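PDB 3M7K: restriction endonuclease PacI from Pseudomonas alcaligenes, which cleaves double-stranded DNA at a rare eight-base-pair target site, using an HNH-type beta-beta-alpha-metal active site. Local coordinates for residues L33-N36 and A37-G41; L128-A131 and I132-W136. All coordinates share one frame; numbering follows the deposited sequence. Where two conformers were deposited one is given.

Contact 1: residues L33-N36 and A37-G41; sequences LSYN and ANKEG. With nucleotides of chain C; nucleotides of chain B.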
loop_
_atom_site.group_PDB
_atom_site.type_symbol
_atom_site.label_atom_id
_atom_site.label_comp_id
_atom_site.label_asym_id
_atom_site.label_seq_id
_atom_site.Cartn_x
_atom_site.Cartn_y
_atom_site.Cartn_z
ATOM N N LEU A 33 -1.463 14.841 -13.978
ATOM C CA LEU A 33 -1.785 15.636 -12.804
ATOM C C LEU A 33 -3.097 16.388 -13.034
ATOM O O LEU A 33 -3.986 16.347 -12.182
ATOM C CB LEU A 33 -0.627 16.587 -12.471
ATOM C CG LEU A 33 -0.666 17.350 -11.147
ATOM C CD1 LEU A 33 0.739 17.742 -10.725
ATOM C CD2 LEU A 33 -1.530 18.588 -11.296
ATOM N N SER A 34 -3.215 17.041 -14.191
ATOM C CA SER A 34 -4.423 17.802 -14.568
ATOM C C SER A 34 -5.686 16.952 -14.651
ATOM O O SER A 34 -6.693 17.264 -14.007
ATOM C CB SER A 34 -4.220 18.525 -15.901
ATOM O OG SER A 34 -3.194 19.493 -15.785
ATOM N N TYR A 35 -5.619 15.886 -15.452
ATOM C CA TYR A 35 -6.693 14.917 -15.584
ATOM C C TYR A 35 -7.051 14.300 -14.223
ATOM O O TYR A 35 -8.228 14.212 -13.880
ATOM C CB TYR A 35 -6.283 13.813 -16.574
ATOM C CG TYR A 35 -7.334 12.738 -16.834
ATOM C CD1 TYR A 35 -8.374 12.949 -17.750
ATOM C CD2 TYR A 35 -7.271 11.503 -16.196
ATOM C CE1 TYR A 35 -9.325 11.967 -17.996
ATOM C CE2 TYR A 35 -8.230 10.502 -16.438
ATOM C CZ TYR A 35 -9.246 10.749 -17.337
ATOM O OH TYR A 35 -10.175 9.767 -17.576
ATOM N N ASN A 36 -6.045 13.868 -13.458
ATOM C CA ASN A 36 -6.301 13.257 -12.145
ATOM C C ASN A 36 -7.022 14.210 -11.187
ATOM O O ASN A 36 -7.962 13.806 -10.512
ATOM C CB ASN A 36 -5.023 12.703 -11.518
ATOM C CG ASN A 36 -4.455 11.517 -12.306
ATOM O OD1 ASN A 36 -5.137 10.937 -13.164
ATOM N ND2 ASN A 36 -3.216 11.150 -12.014
ATOM N N ALA A 37 -6.562 15.462 -11.142
ATOM C CA ALA A 37 -7.126 16.489 -10.267
ATOM C C ALA A 37 -8.603 16.701 -10.572
ATOM O O ALA A 37 -9.440 16.718 -9.660
ATOM C CB ALA A 37 -6.367 17.804 -10.435
ATOM N N ASN A 38 -8.912 16.845 -11.857
ATOM C CA ASN A 38 -10.297 17.060 -12.285
ATOM C C ASN A 38 -11.112 15.800 -12.053
ATOM O O ASN A 38 -12.252 15.890 -11.634
ATOM C CB ASN A 38 -10.382 17.504 -13.749
ATOM C CG ASN A 38 -11.820 17.768 -14.210
ATOM O OD1 ASN A 38 -12.332 17.091 -15.111
ATOM N ND2 ASN A 38 -12.475 18.754 -13.591
ATOM N N LYS A 39 -10.537 14.624 -12.305
ATOM C CA LYS A 39 -11.312 13.391 -12.105
ATOM C C LYS A 39 -11.678 13.193 -10.634
ATOM O O LYS A 39 -12.775 12.742 -10.324
ATOM C CB LYS A 39 -10.596 12.152 -12.658
ATOM C CG LYS A 39 -11.424 10.856 -12.563
ATOM C CD LYS A 39 -10.776 9.681 -13.314
ATOM C CE LYS A 39 -9.526 9.148 -12.604
ATOM N NZ LYS A 39 -9.867 8.278 -11.451
ATOM N N GLU A 40 -10.763 13.552 -9.733
ATOM C CA GLU A 40 -10.941 13.273 -8.302
ATOM C C GLU A 40 -11.544 14.416 -7.486
ATOM O O GLU A 40 -11.838 14.244 -6.300
ATOM C CB GLU A 40 -9.615 12.815 -7.683
ATOM C CG GLU A 40 -9.030 11.595 -8.370
ATOM C CD GLU A 40 -9.802 10.320 -8.058
ATOM O OE1 GLU A 40 -9.978 10.016 -6.860
ATOM O OE2 GLU A 40 -10.221 9.618 -9.006
ATOM N N GLY A 41 -11.722 15.572 -8.119
ATOM C CA GLY A 41 -12.267 16.760 -7.448
ATOM C C GLY A 41 -11.225 17.455 -6.588
ATOM O O GLY A 41 -11.549 18.028 -5.550
ATOM O OP3 DT C 1 -5.063 10.259 -6.796
ATOM P P DT C 1 -3.873 11.146 -6.906
ATOM O OP1 DT C 1 -3.393 11.863 -5.732
ATOM O OP2 DT C 1 -4.118 12.068 -8.014
ATOM O "O5'" DT C 1 -2.768 10.076 -7.347
ATOM C "C5'" DT C 1 -1.608 10.356 -8.023
ATOM C "C4'" DT C 1 -0.930 9.020 -8.323
ATOM O "O4'" DT C 1 -1.908 7.957 -8.334
ATOM C "C3'" DT C 1 -0.228 8.981 -9.654
ATOM O "O3'" DT C 1 0.967 8.203 -9.549
ATOM C "C2'" DT C 1 -1.280 8.339 -10.567
ATOM C "C1'" DT C 1 -1.998 7.371 -9.622
ATOM N N1 DT C 1 -3.417 7.246 -9.985
ATOM C C2 DT C 1 -3.877 6.046 -10.479
ATOM O O2 DT C 1 -3.184 5.061 -10.630
ATOM N N3 DT C 1 -5.204 6.023 -10.800
ATOM C C4 DT C 1 -6.102 7.071 -10.685
ATOM O O4 DT C 1 -7.272 6.932 -11.017
ATOM C C5 DT C 1 -5.571 8.308 -10.160
ATOM C C7 DT C 1 -6.472 9.510 -9.996
ATOM C C6 DT C 1 -4.259 8.340 -9.835
ATOM P P DC B 5 -12.848 10.066 -20.124
ATOM O OP1 DC B 5 -14.312 10.279 -20.013
ATOM O OP2 DC B 5 -11.984 10.462 -18.984
ATOM O "O5'" DC B 5 -12.601 8.531 -20.477
ATOM C "C5'" DC B 5 -11.437 7.923 -20.001
ATOM C "C4'" DC B 5 -11.036 6.744 -20.855
ATOM O "O4'" DC B 5 -9.887 7.120 -21.658
ATOM C "C3'" DC B 5 -10.593 5.584 -19.970
ATOM O "O3'" DC B 5 -10.817 4.326 -20.595
ATOM C "C2'" DC B 5 -9.106 5.843 -19.796
ATOM C "C1'" DC B 5 -8.725 6.477 -21.135
ATOM N N1 DC B 5 -7.564 7.407 -20.982
ATOM C C2 DC B 5 -6.340 7.066 -21.587
ATOM O O2 DC B 5 -6.246 6.027 -22.252
ATOM N N3 DC B 5 -5.275 7.895 -21.439
ATOM C C4 DC B 5 -5.393 9.020 -20.716
ATOM N N4 DC B 5 -4.307 9.796 -20.612
ATOM C C5 DC B 5 -6.631 9.388 -20.087
ATOM C C6 DC B 5 -7.678 8.555 -20.241
ATOM P P DA C 2 2.217 8.484 -10.503
ATOM O OP1 DA C 2 3.410 7.914 -9.842
ATOM O OP2 DA C 2 2.221 9.910 -10.900
ATOM O "O5'" DA C 2 1.793 7.630 -11.779
ATOM C "C5'" DA C 2 2.269 6.269 -11.920
ATOM C "C4'" DA C 2 2.278 5.848 -13.383
ATOM O "O4'" DA C 2 0.919 5.779 -13.880
ATOM C "C3'" DA C 2 2.989 6.781 -14.357
ATOM O "O3'" DA C 2 3.628 5.992 -15.397
ATOM C "C2'" DA C 2 1.883 7.680 -14.919
ATOM C "C1'" DA C 2 0.667 6.745 -14.892
ATOM N N9 DA C 2 -0.614 7.354 -14.521
ATOM C C8 DA C 2 -0.878 8.597 -14.005
ATOM N N7 DA C 2 -2.155 8.834 -13.772
ATOM C C5 DA C 2 -2.772 7.651 -14.149
ATOM C C6 DA C 2 -4.120 7.231 -14.135
ATOM N N6 DA C 2 -5.111 8.016 -13.698
ATOM N N1 DA C 2 -4.404 5.974 -14.583
ATOM C C2 DA C 2 -3.399 5.202 -15.019
ATOM N N3 DA C 2 -2.082 5.491 -15.076
ATOM C C4 DA C 2 -1.843 6.736 -14.616
HETATM O O HOH W 1 -10.403 14.645 -15.608
#
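Y35 and K39, one helical turn apart, show how the last turns of a helix can divide the gripping of DNA, backbone and bases, among neighbouring side chains. The lysine crosses the tyrosine ring at a slant, its CD 4.1 Å from Y35 CE2, and the two chains then part toward different nucleotides, DC5 of chain B and DT1 of chain C. Y35 has its CG anti to the backbone N (chi1 -179°), which sends the ring out to cytosine DC5: C5 of that base lies over one ring face near the rim, while OP2 of the phosphate stands in the ring plane and approaches Y35 OH at 2.4 Å, a hydrogen bond so short that its exact length is doubtful. N36 turns its amide to adenine DA2 of chain C and grips it twice: N36 ND2 donates almost straight to DA2 N7 (3.1 Å, 170°), and DA2 N6 donates to N36 OD1 (3.0 Å). This two-point pairing on N6 and N7 is the classic major-groove recognition of adenine by an asparagine and fixes which way round the amide lies. K39, bent at chi3 and chi4, curls its end back to thymine DT1, where NZ donates to O4 at 3.0 Å; the same NZ forms a salt bridge with E40 OE2 at 2.8 Å. E40 also lays CG 3.7 Å from the thymine methyl, C7. With an alanine in place of K39, DT1 O4 would probably lose this donor and the E40 carboxylate its charged mate. Beneath these side chains run the i to i+4 backbone bonds of helix 25-40, which ends before G41 at positive phi. L33 and A37 pack against Y100, in the loop joining strands 90-93 and 105-108, and L33 and S34 also touch N44 beyond the helix end.

Contact 2: residues L128-A131 and I132-W136; sequences LGEA and ISKAW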
loop_
_atom_site.group_PDB
_atom_site.type_symbol
_atom_site.label_atom_id
_atom_site.label_comp_id
_atom_site.label_asym_id
_atom_site.label_seq_id
_atom_site.Cartn_x
_atom_site.Cartn_y
_atom_site.Cartn_z
ATOM N N LEU A 128 7.812 5.588 7.494
ATOM C CA LEU A 128 7.709 4.436 6.588
ATOM C C LEU A 128 8.759 4.517 5.476
ATOM O O LEU A 128 9.371 3.506 5.115
ATOM C CB LEU A 128 6.307 4.329 5.961
ATOM C CG LEU A 128 5.216 3.666 6.803
ATOM C CD1 LEU A 128 4.828 4.521 8.006
ATOM C CD2 LEU A 128 3.991 3.381 5.965
ATOM N N GLY A 129 8.939 5.713 4.920
ATOM C CA GLY A 129 9.953 5.936 3.874
ATOM C C GLY A 129 11.362 5.461 4.231
ATOM O O GLY A 129 12.029 4.820 3.395
ATOM N N GLU A 130 11.818 5.754 5.455
ATOM C CA GLU A 130 13.140 5.295 5.896
ATOM C C GLU A 130 13.191 3.769 5.854
ATOM O O GLU A 130 14.185 3.198 5.406
ATOM C CB GLU A 130 13.522 5.830 7.293
ATOM C CG GLU A 130 15.004 5.602 7.664
ATOM C CD GLU A 130 15.388 6.107 9.059
ATOM O OE1 GLU A 130 14.540 6.700 9.763
ATOM O OE2 GLU A 130 16.557 5.905 9.459
ATOM N N ALA A 131 12.101 3.110 6.286
ATOM C CA ALA A 131 12.030 1.646 6.280
ATOM C C ALA A 131 12.041 1.083 4.871
ATOM O O ALA A 131 12.637 0.041 4.620
ATOM C CB ALA A 131 10.807 1.162 7.036
ATOM N N ILE A 132 11.356 1.766 3.952
ATOM C CA ILE A 132 11.346 1.383 2.543
ATOM C C ILE A 132 12.731 1.589 1.912
ATOM O O ILE A 132 13.191 0.745 1.152
ATOM C CB ILE A 132 10.252 2.166 1.756
ATOM C CG1 ILE A 132 8.856 1.771 2.258
ATOM C CG2 ILE A 132 10.355 1.904 0.248
ATOM C CD1 ILE A 132 7.761 2.785 1.927
ATOM N N SER A 133 13.356 2.729 2.213
ATOM C CA SER A 133 14.764 3.012 1.821
ATOM C C SER A 133 15.727 1.885 2.235
ATOM O O SER A 133 16.641 1.548 1.483
ATOM C CB SER A 133 15.227 4.361 2.387
ATOM O OG SER A 133 16.544 4.710 1.955
ATOM N N LYS A 134 15.500 1.274 3.401
ATOM C CA LYS A 134 16.354 0.149 3.855
ATOM C C LYS A 134 16.141 -1.079 2.978
ATOM O O LYS A 134 17.103 -1.765 2.646
ATOM C CB LYS A 134 16.125 -0.182 5.333
ATOM C CG LYS A 134 16.572 0.925 6.261
ATOM C CD LYS A 134 15.977 0.785 7.643
ATOM C CE LYS A 134 16.762 1.623 8.647
ATOM N NZ LYS A 134 16.246 1.429 10.035
ATOM N N ALA A 135 14.890 -1.339 2.574
ATOM C CA ALA A 135 14.629 -2.407 1.598
ATOM C C ALA A 135 15.405 -2.191 0.285
ATOM O O ALA A 135 16.026 -3.128 -0.233
ATOM C CB ALA A 135 13.135 -2.571 1.322
ATOM N N TRP A 136 15.369 -0.964 -0.241
ATOM C CA TRP A 136 16.075 -0.663 -1.491
ATOM C C TRP A 136 17.587 -0.838 -1.302
ATOM O O TRP A 136 18.231 -1.549 -2.087
ATOM C CB TRP A 136 15.774 0.751 -2.001
ATOM C CG TRP A 136 14.285 1.126 -2.219
ATOM C CD1 TRP A 136 13.751 2.378 -2.113
ATOM C CD2 TRP A 136 13.191 0.260 -2.581
ATOM N NE1 TRP A 136 12.408 2.350 -2.376
ATOM C CE2 TRP A 136 12.031 1.068 -2.666
ATOM C CE3 TRP A 136 13.077 -1.112 -2.834
ATOM C CZ2 TRP A 136 10.759 0.548 -2.992
ATOM C CZ3 TRP A 136 11.822 -1.636 -3.164
ATOM C CH2 TRP A 136 10.675 -0.804 -3.235
#
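Helix 122-139 carries this contact in its middle turns, where I132 rests on the turn before it and W136 follows on the same side. I132 N donates to L128 O at 2.9 Å, and the isoleucine also folds its longer branch back over that carbonyl: with CG1 beside the backbone N (chi1 -65°), CG1 comes 3.4 Å from L128 O. Its other branch, CG2, lies over one face of the W136 indole, toward the rim, a CH-pi type of approach. This apolar side fits the helix into the zinc-bound part of the HNH domain: I132 touches C66 and C112, two of the four cysteines that bind a zinc ion, and W136 packs on C66 and on I111 of helix 110-116. I132 also meets L128 of the second subunit, and L128 meets I132 there in return, placing the same helix at the dimer interface. On the exposed side, K134 runs its extended chain alongside E130, with CG 3.4 Å from E130 O. The helical ladder tightens at S133 N to G129 O, 2.7 Å, and slackens at A135 N to A131 O, a weak bond of 3.3 Å.

Contacts 1 and 2 lie on opposite sides of the chain's centre, about 29 Å apart between centres and about 20 Å between nearest atoms, so neither touches the other. Between them in the sequence come strands 90-93 and 105-108 and helix 110-116, the beta-beta-alpha-metal unit whose D92 and N113 bind magnesium. Contact 1 faces the DNA, with the N36 side chain about 10 Å from that magnesium ion. The nearest atom of contact 2 is about 10 Å from the nucleic acid; it packs instead on helix 110-116 and the zinc-site cysteines C66 and C112, the I132 side chain lying about 5 Å from zinc. Thus one helix reads bases while the other joins metal-bound core to partner subunit.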